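Local coordinates for protein TruD (PDB 4BS9) that is a zinc-binding cyanobactin heterocyclase of the YcaO family that probably acts as an adenylase in cyclising precursor-peptide residues on the way to trunkamide, at residues V557-V562 / R745-F750; R569-A574 / V683-Q688; T594-L599 / R619-S624; E625-G630 / A674-S679. One frame throughout, in Å; residues are numbered along the deposited sequence.

Interaction 1: V557-V562 / R745-F750; sequences VERDSV and RFWSRF
Helix 545-568, in the YcaO region, meets the loop Arg745-Phe750 through Arg559 and Asp560. The loop follows strand 735-740 and forms a type II beta turn from Phe746 to Arg749. Asp560 makes the polar link. Its CG stands anti to the backbone N (chi1 173°), which carries the carboxylate toward the start of the loop. There Asp560 OD1 accepts from Arg745 N at 3.0 Å on its anti lone pair, in a fairly straight bond (160°). The other oxygen, OD2, forms a salt bridge with Arg754 of helix 754-761. One carboxylate thus holds both the loop and the helix that comes after it. Arg559 supplies the apolar part. Its CD lies over a face of Trp747, 4.3 Å from the centroid of the six-membered ring, a CH-pi contact. Arg559 NE is 3.4 Å from Trp747 CH2, and the guanidinium is turned 76° from the indole, so the two do not stack flat. Arg559 CD also meets the edge of the Phe746 ring, 3.8 Å from Phe746 CE1. Arg559 NH1 also forms a salt bridge with Glu555 on the same helix. Val562 CG1 lies at the edge of the indole, 4.2 Å from Trp747 NE1. The bent chain of Arg745 leads away from the helix and ties the loop back on itself: Arg745 NH2 donates to Arg749 O at 2.8 Å.

Interaction 2: R569-A574 / V683-Q688; sequences RVSRPA and VADASQ
Gln688 reaches Pro573 because its CG stands anti to the backbone N (chi1 -151°) and the chain runs extended beyond it. This brings Gln688 OE1 to 3.5 Å from Pro573 CD, with the proline ring crossed at a slant. Asp685 also has its CG anti to the backbone N (chi1 -175°). Asp685 CB faces Ser571 OG at 3.8 Å, while the carboxylate turns back over its own loop. One backbone hydrogen bond joins the two loops. Asp685 N donates to Arg572 O at 3.0 Å and 166°, from well above the carbonyl plane. Ala684 CA adds a CA-H...O contact to the same oxygen. Beyond this, Ala574 CB and Ala684 CB touch at 3.8 Å. A type I beta turn runs from Asp685 to Gln688, and Asp685 OD1 stabilises it as an Asx turn. Asp685 OD1 accepts from Ser687 N at 2.8 Å and from Ser687 OG at 2.6 Å, on its anti and syn sides. With an alanine at Asp685, both Ser687 donors would probably lose this acceptor and the turn could shift against Pro573. Pro573 is also bonded through its backbone to Asp603, at the end of strand 597-603. Asp685 OD1 is engaged within its own turn, and the carboxylate does not touch the Arg572 guanidinium, so the two loops are joined by a backbone N-H...O bond and by side-chain packing rather than by a charge pair.

Interaction 3: T594-L599 / R619-S624; sequences TQNRDL and RKAGSS
Arg597 and Arg619 form an antiparallel non-hydrogen-bonded pair, their CA atoms 4.3 Å apart, and Lys620 N donates to Asn596 O at 3.1 Å beside it. Strand 597-603 forms an antiparallel hairpin with the next strand, 612-619, and Lys620 folds over the start of the former. Its chain lies against Arg597 N and bends at chi3 (67°) and chi4, which turns the ammonium back to Asp598. Lys620 NZ and Asp598 OD1 make a salt bridge of 3.1 Å on the syn lone pair, the two side chains crossing at about a right angle. Asp598 OD2 accepts from Asn618 ND2, so each carboxylate oxygen has a partner. Were Asp598 a leucine, the Lys620 ammonium would probably lose its charge mate and the Asn618 amide its acceptor. The Arg597 and Arg619 side chains share one face of this strand pair. Arg619 N sits over a face of the Arg597 guanidinium, 3.7 Å from Arg597 NH1. The two guanidinium planes are 84° apart, and like charges come to 4.3 Å between Arg597 NH2 and Arg619 NH1. Bonds from Arg597 to Ser617 OG and Arg626 O probably ease this. Helix 583-594 borders the contact: Tyr592 touches Arg597, and Gln593 touches Asp598 and Lys620, where strands 597-603 and 612-619 meet.

Interaction 4: E625-G630 / A674-S679; sequences ERIILG and ATLAAS
Glu625 OE1 accepts from Leu676 N at 2.8 Å and 161°, on its syn side and a little out of the carboxylate plane. The donor opens a type I beta turn, Leu676 to Ser679, in the loop after helix 670-673. Glu625 precedes strand 628-633, the third strand of a small antiparallel sheet. Its side chain is extended beyond CG (chi2 -179°), which lets the carboxylate reach that turn. The Leu676 side chain lies close to the same oxygen, with Leu676 CG 3.6 Å from Glu625 OE1. Ile627 packs alongside. Its CG1 is anti to the carbonyl carbon (chi1 -66°), and the end of the chain, CD1, does all the touching. Ile627 CD1 meets Ala674 CB at 4.1 Å and Leu676 CD2 at 4.0 Å, and it also rests on the backbone from Ala674 to Leu676. The contact thus joins one polar grip to a small apolar patch. The Leu676 side chain also touches Asn618 of the neighbouring strand 612-619. Thr675 carries its own lock on the turn, an ST motif in which Thr675 OG1 accepts from Ala678 N at 2.8 Å.

In the fold
From the N terminus, helix 545-568 supplies the first segment of interaction 1, whose partner comes only after strand 735-740. Interaction 1 therefore closes the widest loop and holds the other three inside it. Interaction 2 starts just past the same helix and closes a smaller loop. Interactions 3 and 4 lie within that loop in series, neither crossing the other. Both reach the three-stranded sheet 597-603, 612-619 and 628-633. They touch directly, through a probable backbone hydrogen bond between Arg619 and Glu625. Interaction 4 also touches interaction 2, where Val683 packs on Leu676. All four lie away from the zinc site.

Interaction 1: V557-V562 / R745-F750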
# COMPACT_ATOMS: atom_id res chain seq x y z
N VAL A 557 -20.53 -2.63 32.18
CA VAL A 557 -21.95 -2.37 32.49
C VAL A 557 -22.84 -2.86 31.37
O VAL A 557 -23.97 -3.27 31.63
CB VAL A 557 -22.28 -0.87 32.79
CG1 VAL A 557 -21.50 -0.37 34.00
CG2 VAL A 557 -22.02 0.02 31.60
N GLU A 558 -22.33 -2.81 30.14
CA GLU A 558 -22.98 -3.46 29.00
C GLU A 558 -23.24 -4.95 29.25
O GLU A 558 -24.31 -5.44 28.96
CB GLU A 558 -22.15 -3.31 27.73
CG GLU A 558 -22.88 -3.75 26.46
CD GLU A 558 -21.93 -4.10 25.32
OE1 GLU A 558 -21.49 -5.28 25.24
OE2 GLU A 558 -21.62 -3.21 24.51
N ARG A 559 -22.26 -5.67 29.78
CA ARG A 559 -22.42 -7.11 29.96
C ARG A 559 -23.17 -7.46 31.23
O ARG A 559 -23.82 -8.49 31.29
CB ARG A 559 -21.07 -7.84 29.91
CG ARG A 559 -20.28 -7.52 28.65
CD ARG A 559 -19.28 -8.61 28.31
NE ARG A 559 -19.05 -8.71 26.87
CZ ARG A 559 -17.97 -8.29 26.22
NH1 ARG A 559 -16.96 -7.69 26.85
NH2 ARG A 559 -17.91 -8.47 24.91
N ASP A 560 -23.09 -6.62 32.25
CA ASP A 560 -23.85 -6.86 33.47
C ASP A 560 -25.34 -6.62 33.17
O ASP A 560 -26.21 -7.35 33.64
CB ASP A 560 -23.33 -5.96 34.59
CG ASP A 560 -24.17 -6.01 35.84
OD1 ASP A 560 -23.94 -6.89 36.70
OD2 ASP A 560 -25.06 -5.14 36.00
N SER A 561 -25.62 -5.60 32.37
CA SER A 561 -26.98 -5.28 31.99
C SER A 561 -27.62 -6.34 31.09
O SER A 561 -28.77 -6.74 31.30
CB SER A 561 -27.02 -3.92 31.28
OG SER A 561 -26.73 -2.87 32.18
N VAL A 562 -26.88 -6.79 30.07
CA VAL A 562 -27.35 -7.84 29.17
C VAL A 562 -27.54 -9.16 29.91
O VAL A 562 -28.43 -9.91 29.59
CB VAL A 562 -26.40 -8.02 27.96
CG1 VAL A 562 -26.75 -9.26 27.17
CG2 VAL A 562 -26.45 -6.79 27.05
N ARG A 745 -21.59 -8.77 36.68
CA ARG A 745 -21.88 -10.09 36.13
C ARG A 745 -21.46 -10.27 34.67
O ARG A 745 -21.55 -9.35 33.84
CB ARG A 745 -23.38 -10.40 36.22
CG ARG A 745 -24.03 -10.17 37.57
CD ARG A 745 -23.53 -11.09 38.67
NE ARG A 745 -23.72 -12.50 38.34
CZ ARG A 745 -23.77 -13.48 39.23
NH1 ARG A 745 -23.69 -13.24 40.53
NH2 ARG A 745 -23.93 -14.72 38.81
N PHE A 746 -21.03 -11.49 34.37
CA PHE A 746 -20.51 -11.85 33.07
C PHE A 746 -21.27 -13.08 32.61
O PHE A 746 -21.92 -13.75 33.42
CB PHE A 746 -19.02 -12.14 33.20
CG PHE A 746 -18.34 -12.44 31.90
CD1 PHE A 746 -18.46 -11.58 30.81
CD2 PHE A 746 -17.52 -13.57 31.76
CE1 PHE A 746 -17.81 -11.85 29.62
CE2 PHE A 746 -16.87 -13.84 30.57
CZ PHE A 746 -17.02 -12.98 29.50
N TRP A 747 -21.20 -13.33 31.31
CA TRP A 747 -21.89 -14.45 30.68
C TRP A 747 -21.60 -15.77 31.39
O TRP A 747 -20.47 -16.01 31.81
CB TRP A 747 -21.54 -14.52 29.18
CG TRP A 747 -22.05 -13.30 28.39
CD1 TRP A 747 -23.21 -12.61 28.62
CD2 TRP A 747 -21.42 -12.66 27.27
NE1 TRP A 747 -23.34 -11.58 27.72
CE2 TRP A 747 -22.26 -11.59 26.88
CE3 TRP A 747 -20.24 -12.89 26.56
CZ2 TRP A 747 -21.95 -10.74 25.80
CZ3 TRP A 747 -19.93 -12.05 25.48
CH2 TRP A 747 -20.78 -10.99 25.11
N SER A 748 -22.64 -16.57 31.58
CA SER A 748 -22.49 -18.00 31.86
C SER A 748 -22.17 -18.38 33.31
O SER A 748 -21.79 -19.51 33.59
CB SER A 748 -21.42 -18.57 30.92
OG SER A 748 -21.55 -19.96 30.77
N ARG A 749 -22.33 -17.44 34.24
CA ARG A 749 -21.93 -17.65 35.63
C ARG A 749 -23.09 -17.34 36.53
O ARG A 749 -23.58 -16.21 36.51
CB ARG A 749 -20.76 -16.74 36.00
CG ARG A 749 -19.45 -17.10 35.33
CD ARG A 749 -18.77 -15.82 34.87
NE ARG A 749 -17.31 -15.90 34.75
CZ ARG A 749 -16.64 -16.57 33.81
NH1 ARG A 749 -17.28 -17.31 32.90
NH2 ARG A 749 -15.33 -16.52 33.81
N PHE A 750 -23.48 -18.31 37.35
CA PHE A 750 -24.77 -18.27 38.06
C PHE A 750 -24.67 -18.31 39.58
O PHE A 750 -25.59 -18.79 40.26
CB PHE A 750 -25.65 -19.44 37.60
CG PHE A 750 -25.86 -19.47 36.14
CD1 PHE A 750 -26.53 -18.44 35.52
CD2 PHE A 750 -25.36 -20.51 35.37
CE1 PHE A 750 -26.72 -18.45 34.16
CE2 PHE A 750 -25.54 -20.53 34.01
CZ PHE A 750 -26.22 -19.49 33.40

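Interaction 2: R569-A574 / V683-Q688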
# COMPACT_ATOMS: atom_id res chain seq x y z
N ARG A 569 -34.71 -13.37 31.66
CA ARG A 569 -35.71 -13.20 30.60
C ARG A 569 -36.73 -12.15 30.96
O ARG A 569 -37.90 -12.45 31.14
CB ARG A 569 -36.39 -14.52 30.30
CG ARG A 569 -35.45 -15.45 29.57
CD ARG A 569 -36.06 -16.79 29.26
NE ARG A 569 -35.99 -17.66 30.43
CZ ARG A 569 -36.21 -18.96 30.41
NH1 ARG A 569 -36.50 -19.59 29.27
NH2 ARG A 569 -36.12 -19.65 31.53
N VAL A 570 -36.27 -10.91 31.03
CA VAL A 570 -37.06 -9.79 31.51
C VAL A 570 -37.68 -8.99 30.35
O VAL A 570 -37.02 -8.66 29.35
CB VAL A 570 -36.18 -8.87 32.36
CG1 VAL A 570 -36.98 -7.71 32.93
CG2 VAL A 570 -35.54 -9.67 33.49
N SER A 571 -38.97 -8.69 30.51
CA SER A 571 -39.72 -7.94 29.52
C SER A 571 -39.39 -6.47 29.71
O SER A 571 -39.49 -5.96 30.82
CB SER A 571 -41.22 -8.16 29.71
OG SER A 571 -41.89 -7.92 28.49
N ARG A 572 -39.01 -5.80 28.65
CA ARG A 572 -38.36 -4.52 28.80
C ARG A 572 -39.05 -3.46 27.95
O ARG A 572 -39.61 -3.79 26.90
CB ARG A 572 -36.90 -4.72 28.41
CG ARG A 572 -35.90 -3.84 29.11
CD ARG A 572 -35.64 -4.18 30.57
NE ARG A 572 -35.68 -2.94 31.35
CZ ARG A 572 -36.51 -2.68 32.36
NH1 ARG A 572 -37.36 -3.62 32.79
NH2 ARG A 572 -36.48 -1.50 32.97
N PRO A 573 -39.04 -2.19 28.38
CA PRO A 573 -39.68 -1.17 27.54
C PRO A 573 -38.87 -0.76 26.32
O PRO A 573 -37.65 -0.76 26.36
CB PRO A 573 -39.79 0.02 28.47
CG PRO A 573 -38.60 -0.12 29.33
CD PRO A 573 -38.59 -1.59 29.66
N ALA A 574 -39.56 -0.39 25.26
CA ALA A 574 -38.91 0.04 24.05
C ALA A 574 -38.59 1.53 24.10
O ALA A 574 -38.95 2.21 25.06
CB ALA A 574 -39.81 -0.28 22.86
N VAL A 683 -39.70 -9.16 23.33
CA VAL A 683 -40.86 -8.36 23.02
C VAL A 683 -40.92 -7.21 24.01
O VAL A 683 -40.65 -7.38 25.21
CB VAL A 683 -42.15 -9.18 23.10
CG1 VAL A 683 -43.34 -8.34 22.70
CG2 VAL A 683 -42.04 -10.42 22.22
N ALA A 684 -41.26 -6.03 23.50
CA ALA A 684 -41.39 -4.85 24.34
C ALA A 684 -42.60 -4.99 25.25
O ALA A 684 -43.65 -5.50 24.84
CB ALA A 684 -41.50 -3.60 23.48
N ASP A 685 -42.44 -4.52 26.48
CA ASP A 685 -43.51 -4.49 27.46
C ASP A 685 -44.52 -3.38 27.13
O ASP A 685 -44.23 -2.19 27.29
CB ASP A 685 -42.89 -4.26 28.83
CG ASP A 685 -43.89 -4.33 29.95
OD1 ASP A 685 -45.10 -4.33 29.66
OD2 ASP A 685 -43.44 -4.38 31.12
N ALA A 686 -45.71 -3.77 26.67
CA ALA A 686 -46.77 -2.82 26.30
C ALA A 686 -47.39 -2.16 27.53
O ALA A 686 -47.98 -1.08 27.44
CB ALA A 686 -47.86 -3.51 25.48
N SER A 687 -47.22 -2.82 28.68
CA SER A 687 -47.71 -2.31 29.96
C SER A 687 -46.80 -1.22 30.55
O SER A 687 -46.96 -0.83 31.71
CB SER A 687 -47.84 -3.46 30.98
OG SER A 687 -46.63 -3.69 31.68
N GLN A 688 -45.85 -0.74 29.77
CA GLN A 688 -44.92 0.25 30.23
C GLN A 688 -44.68 1.25 29.11
O GLN A 688 -44.58 0.87 27.95
CB GLN A 688 -43.63 -0.43 30.62
CG GLN A 688 -42.86 0.29 31.71
CD GLN A 688 -41.64 -0.48 32.15
OE1 GLN A 688 -41.39 -1.61 31.69
NE2 GLN A 688 -40.87 0.11 33.05

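Interaction 3: T594-L599 / R619-S624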
# COMPACT_ATOMS: atom_id res chain seq x y z
N THR A 594 -37.00 -1.69 3.95
CA THR A 594 -36.71 -1.98 2.54
C THR A 594 -35.90 -3.27 2.40
O THR A 594 -35.98 -3.93 1.37
CB THR A 594 -35.96 -0.82 1.85
OG1 THR A 594 -34.73 -0.57 2.52
CG2 THR A 594 -36.78 0.44 1.88
N GLN A 595 -35.14 -3.63 3.43
CA GLN A 595 -34.35 -4.86 3.42
C GLN A 595 -35.03 -5.99 4.19
O GLN A 595 -34.35 -6.84 4.77
CB GLN A 595 -32.95 -4.63 4.02
CG GLN A 595 -32.26 -3.37 3.53
CD GLN A 595 -32.40 -3.18 2.02
OE1 GLN A 595 -32.12 -4.09 1.25
NE2 GLN A 595 -32.85 -2.00 1.60
N ASN A 596 -36.36 -5.98 4.21
CA ASN A 596 -37.13 -7.07 4.78
C ASN A 596 -36.82 -7.31 6.27
O ASN A 596 -36.57 -8.45 6.67
CB ASN A 596 -36.87 -8.34 3.98
CG ASN A 596 -37.85 -9.44 4.30
OD1 ASN A 596 -37.53 -10.39 5.02
ND2 ASN A 596 -39.06 -9.32 3.76
N ARG A 597 -36.81 -6.25 7.06
CA ARG A 597 -36.45 -6.35 8.48
C ARG A 597 -37.09 -5.30 9.38
O ARG A 597 -37.21 -4.13 9.01
CB ARG A 597 -34.93 -6.28 8.65
CG ARG A 597 -34.23 -7.62 8.53
CD ARG A 597 -32.78 -7.57 9.00
NE ARG A 597 -32.24 -8.92 9.15
CZ ARG A 597 -32.32 -9.66 10.25
NH1 ARG A 597 -32.89 -9.20 11.36
NH2 ARG A 597 -31.82 -10.89 10.25
N ASP A 598 -37.49 -5.73 10.57
CA ASP A 598 -37.97 -4.82 11.59
C ASP A 598 -36.82 -4.52 12.52
O ASP A 598 -35.78 -5.17 12.45
CB ASP A 598 -39.10 -5.45 12.40
CG ASP A 598 -40.26 -5.91 11.54
OD1 ASP A 598 -40.65 -5.19 10.59
OD2 ASP A 598 -40.78 -7.01 11.83
N LEU A 599 -37.03 -3.54 13.40
CA LEU A 599 -35.98 -3.08 14.29
C LEU A 599 -36.55 -2.26 15.44
O LEU A 599 -37.05 -1.17 15.23
CB LEU A 599 -34.98 -2.24 13.48
CG LEU A 599 -33.78 -1.64 14.20
CD1 LEU A 599 -33.03 -2.65 15.06
CD2 LEU A 599 -32.84 -1.04 13.18
N ARG A 619 -36.23 -10.53 10.70
CA ARG A 619 -36.77 -10.58 9.34
C ARG A 619 -38.28 -10.41 9.38
O ARG A 619 -38.93 -10.79 10.35
CB ARG A 619 -36.45 -11.90 8.67
CG ARG A 619 -35.14 -11.90 7.91
CD ARG A 619 -34.86 -13.29 7.36
NE ARG A 619 -34.50 -13.32 5.94
CZ ARG A 619 -33.36 -12.84 5.43
NH1 ARG A 619 -32.44 -12.26 6.20
NH2 ARG A 619 -33.15 -12.94 4.12
N LYS A 620 -38.83 -9.84 8.31
CA LYS A 620 -40.27 -9.59 8.23
C LYS A 620 -40.99 -10.79 7.63
O LYS A 620 -42.03 -11.20 8.14
CB LYS A 620 -40.55 -8.35 7.40
CG LYS A 620 -40.07 -7.07 8.05
CD LYS A 620 -40.15 -5.86 7.12
CE LYS A 620 -41.58 -5.49 6.80
NZ LYS A 620 -42.39 -5.26 8.03
N ALA A 621 -40.43 -11.33 6.55
CA ALA A 621 -40.92 -12.54 5.88
C ALA A 621 -39.78 -13.53 5.67
O ALA A 621 -38.62 -13.20 5.90
CB ALA A 621 -41.58 -12.18 4.55
N GLY A 622 -40.12 -14.73 5.20
CA GLY A 622 -39.19 -15.86 5.15
C GLY A 622 -39.58 -16.80 6.27
O GLY A 622 -40.38 -16.45 7.13
N SER A 623 -39.01 -18.00 6.27
CA SER A 623 -39.43 -19.01 7.23
C SER A 623 -38.58 -19.00 8.50
O SER A 623 -38.78 -19.85 9.37
CB SER A 623 -39.39 -20.39 6.59
OG SER A 623 -38.27 -20.48 5.74
N SER A 624 -37.65 -18.06 8.61
CA SER A 624 -36.85 -17.93 9.83
C SER A 624 -36.57 -16.48 10.13
O SER A 624 -35.94 -15.79 9.34
CB SER A 624 -35.54 -18.70 9.70
OG SER A 624 -35.81 -20.08 9.62

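Interaction 4: E625-G630 / A674-S679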
# COMPACT_ATOMS: atom_id res chain seq x y z
N GLU A 625 -37.00 -16.04 11.31
CA GLU A 625 -36.96 -14.63 11.68
C GLU A 625 -35.54 -14.04 11.71
O GLU A 625 -35.36 -12.84 11.54
CB GLU A 625 -37.70 -14.41 13.02
CG GLU A 625 -39.20 -14.74 12.92
CD GLU A 625 -39.99 -14.51 14.21
OE1 GLU A 625 -39.43 -13.98 15.20
OE2 GLU A 625 -41.21 -14.86 14.23
N ARG A 626 -34.53 -14.89 11.90
CA ARG A 626 -33.11 -14.51 11.91
C ARG A 626 -32.88 -13.30 12.78
O ARG A 626 -32.50 -12.24 12.30
CB ARG A 626 -32.62 -14.26 10.48
CG ARG A 626 -32.37 -15.56 9.74
CD ARG A 626 -31.96 -15.32 8.30
NE ARG A 626 -30.84 -16.18 7.91
CZ ARG A 626 -29.56 -15.95 8.22
NH1 ARG A 626 -29.20 -14.87 8.92
NH2 ARG A 626 -28.62 -16.79 7.82
N ILE A 627 -33.12 -13.47 14.06
CA ILE A 627 -33.12 -12.33 14.95
C ILE A 627 -31.69 -11.98 15.25
O ILE A 627 -30.94 -12.83 15.73
CB ILE A 627 -33.86 -12.64 16.24
CG1 ILE A 627 -35.34 -12.87 15.93
CG2 ILE A 627 -33.72 -11.50 17.21
CD1 ILE A 627 -36.12 -13.53 17.05
N ILE A 628 -31.29 -10.75 14.95
CA ILE A 628 -29.95 -10.30 15.31
C ILE A 628 -30.01 -9.28 16.44
O ILE A 628 -30.85 -8.39 16.43
CB ILE A 628 -29.14 -9.77 14.10
CG1 ILE A 628 -29.80 -8.55 13.46
CG2 ILE A 628 -28.97 -10.90 13.09
CD1 ILE A 628 -29.21 -8.17 12.11
N LEU A 629 -29.12 -9.44 17.41
CA LEU A 629 -29.03 -8.60 18.60
C LEU A 629 -27.74 -7.79 18.58
O LEU A 629 -26.72 -8.28 18.11
CB LEU A 629 -29.04 -9.45 19.87
CG LEU A 629 -30.15 -10.49 19.94
CD1 LEU A 629 -30.00 -11.27 21.23
CD2 LEU A 629 -31.52 -9.83 19.84
N GLY A 630 -27.81 -6.57 19.11
CA GLY A 630 -26.65 -5.69 19.22
C GLY A 630 -26.75 -4.80 20.45
O GLY A 630 -27.80 -4.20 20.69
N ALA A 674 -34.98 -19.05 16.76
CA ALA A 674 -35.55 -18.08 17.70
C ALA A 674 -36.69 -17.31 17.05
O ALA A 674 -36.68 -17.08 15.85
CB ALA A 674 -34.48 -17.12 18.20
N THR A 675 -37.68 -16.95 17.86
CA THR A 675 -38.87 -16.22 17.40
C THR A 675 -39.32 -15.21 18.45
O THR A 675 -39.26 -15.48 19.64
CB THR A 675 -40.08 -17.15 17.14
OG1 THR A 675 -40.60 -17.64 18.38
CG2 THR A 675 -39.69 -18.32 16.30
N LEU A 676 -39.79 -14.06 18.01
CA LEU A 676 -40.37 -13.11 18.95
C LEU A 676 -41.53 -13.80 19.68
O LEU A 676 -41.70 -13.67 20.92
CB LEU A 676 -40.86 -11.87 18.22
CG LEU A 676 -39.84 -11.13 17.36
CD1 LEU A 676 -40.49 -9.93 16.68
CD2 LEU A 676 -38.64 -10.70 18.19
N ALA A 677 -42.30 -14.55 18.90
CA ALA A 677 -43.52 -15.17 19.40
C ALA A 677 -43.21 -16.05 20.59
O ALA A 677 -43.95 -16.03 21.57
CB ALA A 677 -44.21 -15.96 18.30
N ALA A 678 -42.10 -16.79 20.53
CA ALA A 678 -41.70 -17.65 21.64
C ALA A 678 -40.64 -17.04 22.53
O ALA A 678 -40.08 -17.73 23.37
CB ALA A 678 -41.22 -18.99 21.11
N SER A 679 -40.36 -15.75 22.39
CA SER A 679 -39.34 -15.10 23.20
C SER A 679 -39.83 -13.77 23.77
O SER A 679 -39.54 -12.69 23.23
CB SER A 679 -38.08 -14.89 22.36
OG SER A 679 -37.54 -16.13 21.96